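Local coordinates for protein VirX1 (Cyanophage Syn10, PDB 6QGM) that iodinates diverse substrates as a marine viral halogenase, probably using a reduced flavin as in the flavin-dependent tryptophan halogenases, at residues Ala118-Glu123 and Glu489-Tyr494; Glu128-Phe133 and Asn453-Asn458; Glu264-Asn269 and Gly315-Asp320. One frame throughout, in Å; residues are numbered along the deposited sequence.

Interaction 1. Residues Ala118-Glu123 and Glu489-Tyr494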
# COMPACT_ATOMS: atom_id res chain seq x y z
N ALA B 118 -4.77 -31.43 7.70
CA ALA B 118 -3.44 -31.99 7.37
C ALA B 118 -2.64 -32.27 8.65
O ALA B 118 -1.98 -33.33 8.70
CB ALA B 118 -2.70 -31.06 6.45
N ASN B 119 -2.71 -31.39 9.66
CA ASN B 119 -1.97 -31.53 10.94
C ASN B 119 -2.61 -32.64 11.78
O ASN B 119 -1.88 -33.49 12.30
CB ASN B 119 -1.90 -30.22 11.72
CG ASN B 119 -0.80 -29.29 11.23
OD1 ASN B 119 0.22 -29.75 10.70
ND2 ASN B 119 -0.99 -27.99 11.41
N LYS B 120 -3.94 -32.62 11.89
CA LYS B 120 -4.72 -33.55 12.75
C LYS B 120 -4.74 -34.95 12.14
O LYS B 120 -4.62 -35.91 12.90
CB LYS B 120 -6.14 -33.03 12.90
CG LYS B 120 -6.27 -31.73 13.68
CD LYS B 120 -7.74 -31.37 13.91
CE LYS B 120 -7.96 -30.65 15.21
NZ LYS B 120 -7.43 -29.28 15.10
N TYR B 121 -4.88 -35.07 10.82
CA TYR B 121 -5.13 -36.36 10.11
C TYR B 121 -4.19 -36.50 8.92
O TYR B 121 -4.63 -36.56 7.78
CB TYR B 121 -6.61 -36.43 9.71
CG TYR B 121 -7.57 -36.03 10.80
CD1 TYR B 121 -7.70 -36.77 11.96
CD2 TYR B 121 -8.36 -34.90 10.65
CE1 TYR B 121 -8.60 -36.40 12.95
CE2 TYR B 121 -9.26 -34.52 11.64
CZ TYR B 121 -9.38 -35.27 12.79
OH TYR B 121 -10.29 -34.89 13.74
N PRO B 122 -2.87 -36.60 9.16
CA PRO B 122 -1.86 -36.58 8.10
C PRO B 122 -2.07 -37.66 7.04
O PRO B 122 -1.94 -37.36 5.87
CB PRO B 122 -0.53 -36.86 8.81
CG PRO B 122 -0.79 -36.53 10.27
CD PRO B 122 -2.26 -36.81 10.49
N GLU B 123 -2.40 -38.88 7.47
CA GLU B 123 -2.59 -40.05 6.56
C GLU B 123 -3.77 -39.79 5.63
O GLU B 123 -3.71 -40.28 4.50
CB GLU B 123 -2.80 -41.34 7.36
CG GLU B 123 -1.62 -41.71 8.25
CD GLU B 123 -0.26 -41.69 7.57
OE1 GLU B 123 -0.16 -42.08 6.39
OE2 GLU B 123 0.72 -41.24 8.23
N GLU B 489 -12.77 -22.06 22.90
CA GLU B 489 -13.32 -22.79 21.72
C GLU B 489 -12.65 -24.16 21.61
O GLU B 489 -11.64 -24.39 22.26
CB GLU B 489 -13.14 -21.98 20.45
CG GLU B 489 -13.68 -20.57 20.58
CD GLU B 489 -13.55 -19.72 19.33
OE1 GLU B 489 -13.01 -20.22 18.30
OE2 GLU B 489 -13.99 -18.57 19.38
N SER B 490 -13.24 -25.02 20.78
CA SER B 490 -12.88 -26.44 20.60
C SER B 490 -12.86 -26.77 19.11
O SER B 490 -13.62 -26.17 18.32
CB SER B 490 -13.86 -27.32 21.33
OG SER B 490 -13.82 -28.66 20.86
N ASP B 491 -12.01 -27.74 18.75
CA ASP B 491 -11.77 -28.21 17.37
C ASP B 491 -12.52 -29.53 17.12
O ASP B 491 -12.39 -30.05 16.01
CB ASP B 491 -10.28 -28.42 17.13
CG ASP B 491 -9.59 -27.25 16.45
OD1 ASP B 491 -10.32 -26.36 15.92
OD2 ASP B 491 -8.33 -27.23 16.46
N TYR B 492 -13.27 -30.06 18.09
CA TYR B 492 -13.86 -31.41 17.98
C TYR B 492 -14.61 -31.54 16.65
O TYR B 492 -14.53 -32.64 16.09
CB TYR B 492 -14.70 -31.82 19.19
CG TYR B 492 -15.19 -33.24 19.03
CD1 TYR B 492 -14.29 -34.31 19.07
CD2 TYR B 492 -16.52 -33.53 18.74
CE1 TYR B 492 -14.70 -35.61 18.85
CE2 TYR B 492 -16.94 -34.83 18.52
CZ TYR B 492 -16.04 -35.88 18.58
OH TYR B 492 -16.47 -37.15 18.38
N TYR B 493 -15.23 -30.48 16.12
CA TYR B 493 -16.05 -30.49 14.86
C TYR B 493 -15.21 -30.85 13.62
O TYR B 493 -15.80 -31.10 12.55
CB TYR B 493 -16.77 -29.16 14.66
CG TYR B 493 -15.92 -27.97 14.33
CD1 TYR B 493 -15.23 -27.28 15.32
CD2 TYR B 493 -15.82 -27.50 13.03
CE1 TYR B 493 -14.47 -26.16 15.03
CE2 TYR B 493 -15.06 -26.38 12.72
CZ TYR B 493 -14.39 -25.71 13.73
OH TYR B 493 -13.65 -24.60 13.43
N TYR B 494 -13.88 -30.90 13.75
CA TYR B 494 -12.95 -31.29 12.66
C TYR B 494 -13.12 -32.79 12.37
O TYR B 494 -12.98 -33.18 11.20
CB TYR B 494 -11.52 -30.83 12.98
CG TYR B 494 -11.21 -29.47 12.41
CD1 TYR B 494 -11.61 -28.30 13.03
CD2 TYR B 494 -10.57 -29.37 11.19
CE1 TYR B 494 -11.36 -27.06 12.47
CE2 TYR B 494 -10.29 -28.14 10.62
CZ TYR B 494 -10.69 -26.98 11.26
OH TYR B 494 -10.42 -25.76 10.69

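Interaction 2. Residues Glu128-Phe133 and Asn453-Asn458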
# COMPACT_ATOMS: atom_id res chain seq x y z
N GLU B 128 -1.47 -33.52 -1.83
CA GLU B 128 -2.30 -33.61 -3.07
C GLU B 128 -3.78 -33.41 -2.74
O GLU B 128 -4.56 -33.28 -3.71
CB GLU B 128 -2.10 -34.93 -3.81
CG GLU B 128 -2.42 -36.17 -2.99
CD GLU B 128 -1.22 -36.79 -2.27
OE1 GLU B 128 -0.23 -36.04 -1.99
OE2 GLU B 128 -1.27 -38.02 -1.95
N THR B 129 -4.18 -33.39 -1.46
CA THR B 129 -5.60 -33.30 -1.05
C THR B 129 -6.07 -31.84 -0.96
O THR B 129 -7.32 -31.64 -0.97
CB THR B 129 -5.91 -34.02 0.27
OG1 THR B 129 -5.16 -33.40 1.32
CG2 THR B 129 -5.63 -35.51 0.17
N PHE B 130 -5.16 -30.86 -0.87
CA PHE B 130 -5.55 -29.42 -0.81
C PHE B 130 -6.40 -29.09 -2.04
O PHE B 130 -7.51 -28.50 -1.87
CB PHE B 130 -4.36 -28.47 -0.72
CG PHE B 130 -4.78 -27.02 -0.84
CD1 PHE B 130 -5.39 -26.37 0.22
CD2 PHE B 130 -4.62 -26.33 -2.04
CE1 PHE B 130 -5.81 -25.06 0.09
CE2 PHE B 130 -5.01 -25.00 -2.16
CZ PHE B 130 -5.61 -24.37 -1.09
N ALA B 131 -5.92 -29.44 -3.24
CA ALA B 131 -6.59 -29.09 -4.51
C ALA B 131 -7.99 -29.73 -4.54
O ALA B 131 -8.96 -29.04 -4.87
CB ALA B 131 -5.73 -29.52 -5.68
N ARG B 132 -8.07 -31.02 -4.18
CA ARG B 132 -9.34 -31.78 -4.11
C ARG B 132 -10.28 -31.09 -3.15
O ARG B 132 -11.48 -31.05 -3.43
CB ARG B 132 -9.10 -33.20 -3.61
CG ARG B 132 -7.95 -33.92 -4.29
CD ARG B 132 -8.33 -35.34 -4.61
NE ARG B 132 -7.15 -36.09 -5.02
CZ ARG B 132 -6.47 -36.91 -4.24
NH1 ARG B 132 -6.84 -37.13 -2.99
NH2 ARG B 132 -5.41 -37.53 -4.74
N PHE B 133 -9.75 -30.58 -2.04
CA PHE B 133 -10.54 -30.03 -0.92
C PHE B 133 -11.04 -28.63 -1.26
O PHE B 133 -11.92 -28.16 -0.55
CB PHE B 133 -9.70 -30.01 0.37
CG PHE B 133 -10.46 -29.60 1.61
CD1 PHE B 133 -11.22 -30.53 2.31
CD2 PHE B 133 -10.42 -28.30 2.07
CE1 PHE B 133 -11.92 -30.15 3.45
CE2 PHE B 133 -11.11 -27.93 3.22
CZ PHE B 133 -11.86 -28.85 3.91
N ASN B 453 0.66 -16.70 10.58
CA ASN B 453 0.32 -18.16 10.57
C ASN B 453 -1.01 -18.40 9.83
O ASN B 453 -1.84 -19.19 10.32
CB ASN B 453 0.33 -18.74 11.99
CG ASN B 453 1.68 -18.64 12.66
OD1 ASN B 453 1.80 -18.71 13.89
ND2 ASN B 453 2.74 -18.52 11.88
N THR B 454 -1.18 -17.78 8.66
CA THR B 454 -2.46 -17.77 7.92
C THR B 454 -2.20 -17.78 6.42
O THR B 454 -1.17 -17.21 5.99
CB THR B 454 -3.31 -16.55 8.29
OG1 THR B 454 -4.64 -16.73 7.80
CG2 THR B 454 -2.78 -15.25 7.72
N TRP B 455 -3.12 -18.37 5.66
CA TRP B 455 -3.28 -18.13 4.21
C TRP B 455 -4.42 -17.13 4.00
O TRP B 455 -5.03 -16.71 4.98
CB TRP B 455 -3.50 -19.44 3.45
CG TRP B 455 -2.29 -20.32 3.40
CD1 TRP B 455 -1.03 -20.02 3.84
CD2 TRP B 455 -2.22 -21.66 2.89
NE1 TRP B 455 -0.20 -21.09 3.66
CE2 TRP B 455 -0.90 -22.11 3.08
CE3 TRP B 455 -3.15 -22.53 2.32
CZ2 TRP B 455 -0.48 -23.38 2.70
CZ3 TRP B 455 -2.73 -23.80 1.96
CH2 TRP B 455 -1.41 -24.21 2.12
N HIS B 456 -4.65 -16.76 2.76
CA HIS B 456 -5.62 -15.72 2.33
C HIS B 456 -6.00 -16.04 0.88
O HIS B 456 -5.12 -16.60 0.16
CB HIS B 456 -4.99 -14.33 2.48
CG HIS B 456 -5.99 -13.23 2.62
ND1 HIS B 456 -6.92 -12.94 1.64
CD2 HIS B 456 -6.21 -12.37 3.64
CE1 HIS B 456 -7.68 -11.95 2.05
NE2 HIS B 456 -7.24 -11.56 3.27
N ILE B 457 -7.25 -15.76 0.49
CA ILE B 457 -7.72 -15.94 -0.91
C ILE B 457 -6.91 -15.00 -1.82
O ILE B 457 -6.84 -15.28 -3.02
CB ILE B 457 -9.24 -15.74 -1.05
CG1 ILE B 457 -9.74 -14.54 -0.23
CG2 ILE B 457 -9.99 -17.02 -0.69
CD1 ILE B 457 -11.10 -14.07 -0.61
N ASN B 458 -6.29 -13.96 -1.27
CA ASN B 458 -5.36 -13.04 -1.99
C ASN B 458 -4.12 -13.76 -2.53
O ASN B 458 -3.35 -13.09 -3.25
CB ASN B 458 -4.85 -11.92 -1.09
CG ASN B 458 -5.94 -10.94 -0.71
OD1 ASN B 458 -6.99 -10.89 -1.35
ND2 ASN B 458 -5.68 -10.16 0.33

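Interaction 3. Residues Glu264-Asn269 and Gly315-Asp320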
# COMPACT_ATOMS: atom_id res chain seq x y z
N GLU B 264 -6.08 -42.84 -26.39
CA GLU B 264 -7.27 -42.66 -25.50
C GLU B 264 -6.75 -42.46 -24.07
O GLU B 264 -7.15 -41.45 -23.48
CB GLU B 264 -8.21 -43.86 -25.60
CG GLU B 264 -8.90 -43.96 -26.95
CD GLU B 264 -9.99 -45.02 -27.04
OE1 GLU B 264 -10.60 -45.34 -26.00
OE2 GLU B 264 -10.24 -45.54 -28.16
N GLU B 265 -5.87 -43.33 -23.57
CA GLU B 265 -5.33 -43.30 -22.18
C GLU B 265 -4.43 -42.07 -21.95
O GLU B 265 -4.45 -41.52 -20.83
CB GLU B 265 -4.52 -44.56 -21.85
CG GLU B 265 -5.35 -45.78 -21.51
CD GLU B 265 -4.58 -46.88 -20.76
OE1 GLU B 265 -3.63 -46.55 -20.02
OE2 GLU B 265 -4.96 -48.07 -20.85
N GLU B 266 -3.68 -41.66 -22.97
CA GLU B 266 -2.52 -40.72 -22.83
C GLU B 266 -2.95 -39.26 -23.03
O GLU B 266 -2.26 -38.39 -22.48
CB GLU B 266 -1.46 -41.03 -23.88
CG GLU B 266 -0.58 -42.22 -23.57
CD GLU B 266 0.68 -42.20 -24.41
OE1 GLU B 266 1.59 -41.37 -24.10
OE2 GLU B 266 0.73 -42.97 -25.40
N MET B 267 -3.99 -39.01 -23.83
CA MET B 267 -4.43 -37.64 -24.20
C MET B 267 -5.07 -36.98 -22.98
O MET B 267 -6.31 -36.91 -22.89
CB MET B 267 -5.42 -37.67 -25.36
CG MET B 267 -5.67 -36.31 -25.94
SD MET B 267 -6.95 -36.39 -27.20
CE MET B 267 -6.27 -37.65 -28.27
N HIS B 268 -4.23 -36.48 -22.08
CA HIS B 268 -4.65 -35.98 -20.75
C HIS B 268 -5.28 -34.59 -20.86
O HIS B 268 -4.81 -33.74 -21.64
CB HIS B 268 -3.49 -36.05 -19.75
CG HIS B 268 -3.17 -37.45 -19.37
ND1 HIS B 268 -1.95 -37.83 -18.88
CD2 HIS B 268 -3.90 -38.58 -19.43
CE1 HIS B 268 -1.95 -39.12 -18.64
NE2 HIS B 268 -3.13 -39.60 -18.98
N ASN B 269 -6.39 -34.48 -20.13
CA ASN B 269 -7.01 -33.28 -19.51
C ASN B 269 -6.04 -32.21 -18.97
O ASN B 269 -6.56 -31.20 -18.47
CB ASN B 269 -7.80 -33.80 -18.31
CG ASN B 269 -9.20 -33.26 -18.25
OD1 ASN B 269 -9.57 -32.39 -19.03
ND2 ASN B 269 -9.99 -33.80 -17.34
N GLY B 315 11.85 -42.28 -22.53
CA GLY B 315 11.86 -43.73 -22.79
C GLY B 315 12.04 -44.05 -24.27
O GLY B 315 12.70 -43.26 -24.94
N GLU B 316 11.46 -45.15 -24.76
CA GLU B 316 11.69 -45.68 -26.14
C GLU B 316 11.50 -44.57 -27.18
O GLU B 316 12.32 -44.52 -28.12
CB GLU B 316 10.76 -46.87 -26.43
CG GLU B 316 11.01 -48.05 -25.51
CD GLU B 316 11.54 -49.31 -26.16
OE1 GLU B 316 12.14 -49.22 -27.26
OE2 GLU B 316 11.32 -50.41 -25.58
N ARG B 317 10.50 -43.69 -27.00
CA ARG B 317 10.17 -42.59 -27.95
C ARG B 317 11.24 -41.49 -27.89
O ARG B 317 11.24 -40.62 -28.77
CB ARG B 317 8.78 -42.03 -27.64
CG ARG B 317 7.70 -43.10 -27.72
CD ARG B 317 6.30 -42.55 -27.58
NE ARG B 317 5.89 -42.47 -26.19
CZ ARG B 317 4.68 -42.11 -25.77
NH1 ARG B 317 3.73 -41.77 -26.63
NH2 ARG B 317 4.42 -42.07 -24.47
N GLY B 318 12.10 -41.53 -26.89
CA GLY B 318 13.28 -40.64 -26.79
C GLY B 318 14.27 -40.87 -27.91
O GLY B 318 14.86 -39.88 -28.36
N LYS B 319 14.45 -42.12 -28.36
CA LYS B 319 15.61 -42.52 -29.20
C LYS B 319 15.54 -41.86 -30.58
O LYS B 319 16.59 -41.34 -31.03
CB LYS B 319 15.72 -44.04 -29.31
CG LYS B 319 16.05 -44.77 -28.02
CD LYS B 319 15.56 -46.21 -27.98
CE LYS B 319 15.30 -46.70 -26.57
NZ LYS B 319 14.31 -47.80 -26.56
N ASP B 320 14.37 -41.86 -31.23
CA ASP B 320 14.23 -41.41 -32.64
C ASP B 320 13.56 -40.03 -32.68
O ASP B 320 13.43 -39.49 -33.79
CB ASP B 320 13.47 -42.45 -33.47
CG ASP B 320 14.26 -43.73 -33.73
OD1 ASP B 320 15.21 -44.01 -32.98
OD2 ASP B 320 13.90 -44.44 -34.68

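Interaction 1. Residues Ala118-Glu123 and Glu489-Tyr494
Lys120 reaches from the last turn of helix 113-120 to the carboxylate of Asp491, and this salt bridge is the main polar link of the contact. Lys120 NZ lies 2.6 Å from Asp491 OD2, meeting that oxygen from above the carboxylate plane, 58° out of it. Asp477 gives the same ammonium a second carboxylate, while the other oxygen of Asp491 pairs with Lys116, so two lysines and two aspartates alternate.

A cation-pi interaction adds to this. Bends at chi3 and chi4 turn the end of the lysine chain so that Lys120 NZ stands over the face of the Tyr494 ring, 4.9 Å from its centroid and 20° off the normal. The Tyr494 hydroxyl is held by Asp109.

Van der Waals packing is modest: CD of Lys120 rests against CB of Tyr494 at 3.9 Å, the two side chains crossing at about a right angle. Tyr121, already past the helix end, brings its OH to 3.8 Å from Tyr494 C, and that hydroxyl bonds to Glu495.

In the 489-494 loop, a type I turn from Asp491 to Tyr494 leads into helix 494-512. The contact therefore joins the C-terminal end of helix 113-120 to the start of helix 494-512, beside helix 477-484.

Interaction 2. Residues Glu128-Phe133 and Asn453-Asn458
Phe130 and Trp455 make the entire contact between these segments, an edge-to-face (T-shaped) aromatic pair. The indole presents the edge of its six-membered ring to the face of the phenyl ring, with the planes at 88° and the centroids 5.6 Å apart. The touching atoms are few: CZ3 of Trp455 sits 3.8 Å from Phe130 CE1 and 4.1 Å from Phe130 CD1. Phe130 gets there by holding CG anti to its backbone N (chi1 173°), which sends the ring out from the helix toward the indole; the backbones stay well apart, with 12.6 Å between Phe130 CA and Trp455 CA.

Both rings are buried, and the pair belongs to a larger aromatic cluster in the helical part of this tryptophan halogenase-family protein. Phe464 and Trp114 also meet Phe130 edge-to-face, and Ala467 of helix 462-468 touches both Phe130 and Trp455.

Away from the rings the 453-458 loop changes character. His456, Ile457 and Asn458 are exposed, and local polar bonds shape the chain here: Thr454 OG1 donates to Trp455 O at 2.8 Å, and Asn458 N donates to His456 ND1 at 3.1 Å. Asn112 binds the backbone N of Trp455 and the hydroxyl of Thr454, holding the backbone from which the Trp455 side chain springs, while Asn453 packs on Tyr371 of the second subunit.

Interaction 3. Residues Glu264-Asn269 and Gly315-Asp320
Glu266 and Arg317 extend toward each other from opposite directions and meet in a salt bridge, the sole link between the two segments. Its principal bond runs from Arg317 NH2 to Glu266 OE1, 2.9 Å long with an N-H...O angle of 162°. The oxygen lies at the edge of the guanidinium, almost exactly in its plane. Seen from the glutamate, the donor arrives on the syn side of OE1 but 31° out of the carboxylate plane, and the two flat groups are turned 59° against each other. With that twist the groups do not lie in one plane, as a flat two-pronged pairing needs.

Two weak bonds come from Arg317 NH1, 3.3 Å from Glu266 OE1 and 3.5 Å from Glu266 OE2. The carboxylate thus faces the two terminal nitrogens unevenly, with OE1 taking the larger share. Beyond CG the glutamate chain is extended, whereas the arginine bends at chi3 to bring its terminal nitrogens to the acid.

Both charged ends have further backbone partners. Glu266 OE2 accepts from the N atoms of Glu261 and Asn262, and Arg317 NH1 donates to the carbonyl of Pro259. Ile290 of strand 290-296 touches both side chains, so the bridge passes beside that strand. Within the second segment, Lys319 NZ pairs with Glu316 OE1 at 2.7 Å, a separate ion pair on the same turn.

Neither Glu266 nor Arg317 is fully buried, so solvent probably screens part of their attraction. The backbone bonds to both partners should restrict their motion, and the opposite charges probably favour the ionised form of each. The outcome is a polar surface tie between the end of helix 263-266 and the turn after helix 303-314, directed by hydrogen bonds and involving little apolar burial.

Going from the N terminus, the chain passes through helix 113-120 and then helix 129-134, which supply the first halves of interactions 1 and 2. Interaction 3 closes first, after only 45 intervening residues, joining helix 263-266 to the turn that precedes strand 324-327. Interaction 2 closes next, at the loop before helix 462-468, and interaction 1 last, just ahead of helix 494-512. The three loops nest, 3 within 2 within 1, and none cross. Interactions 1 and 2 tie early helices to late helix-connecting loops in the same region, their centres 15 Å apart. Interaction 3 lies beside the seven-stranded sheet, its centre 41 Å from that of interaction 1.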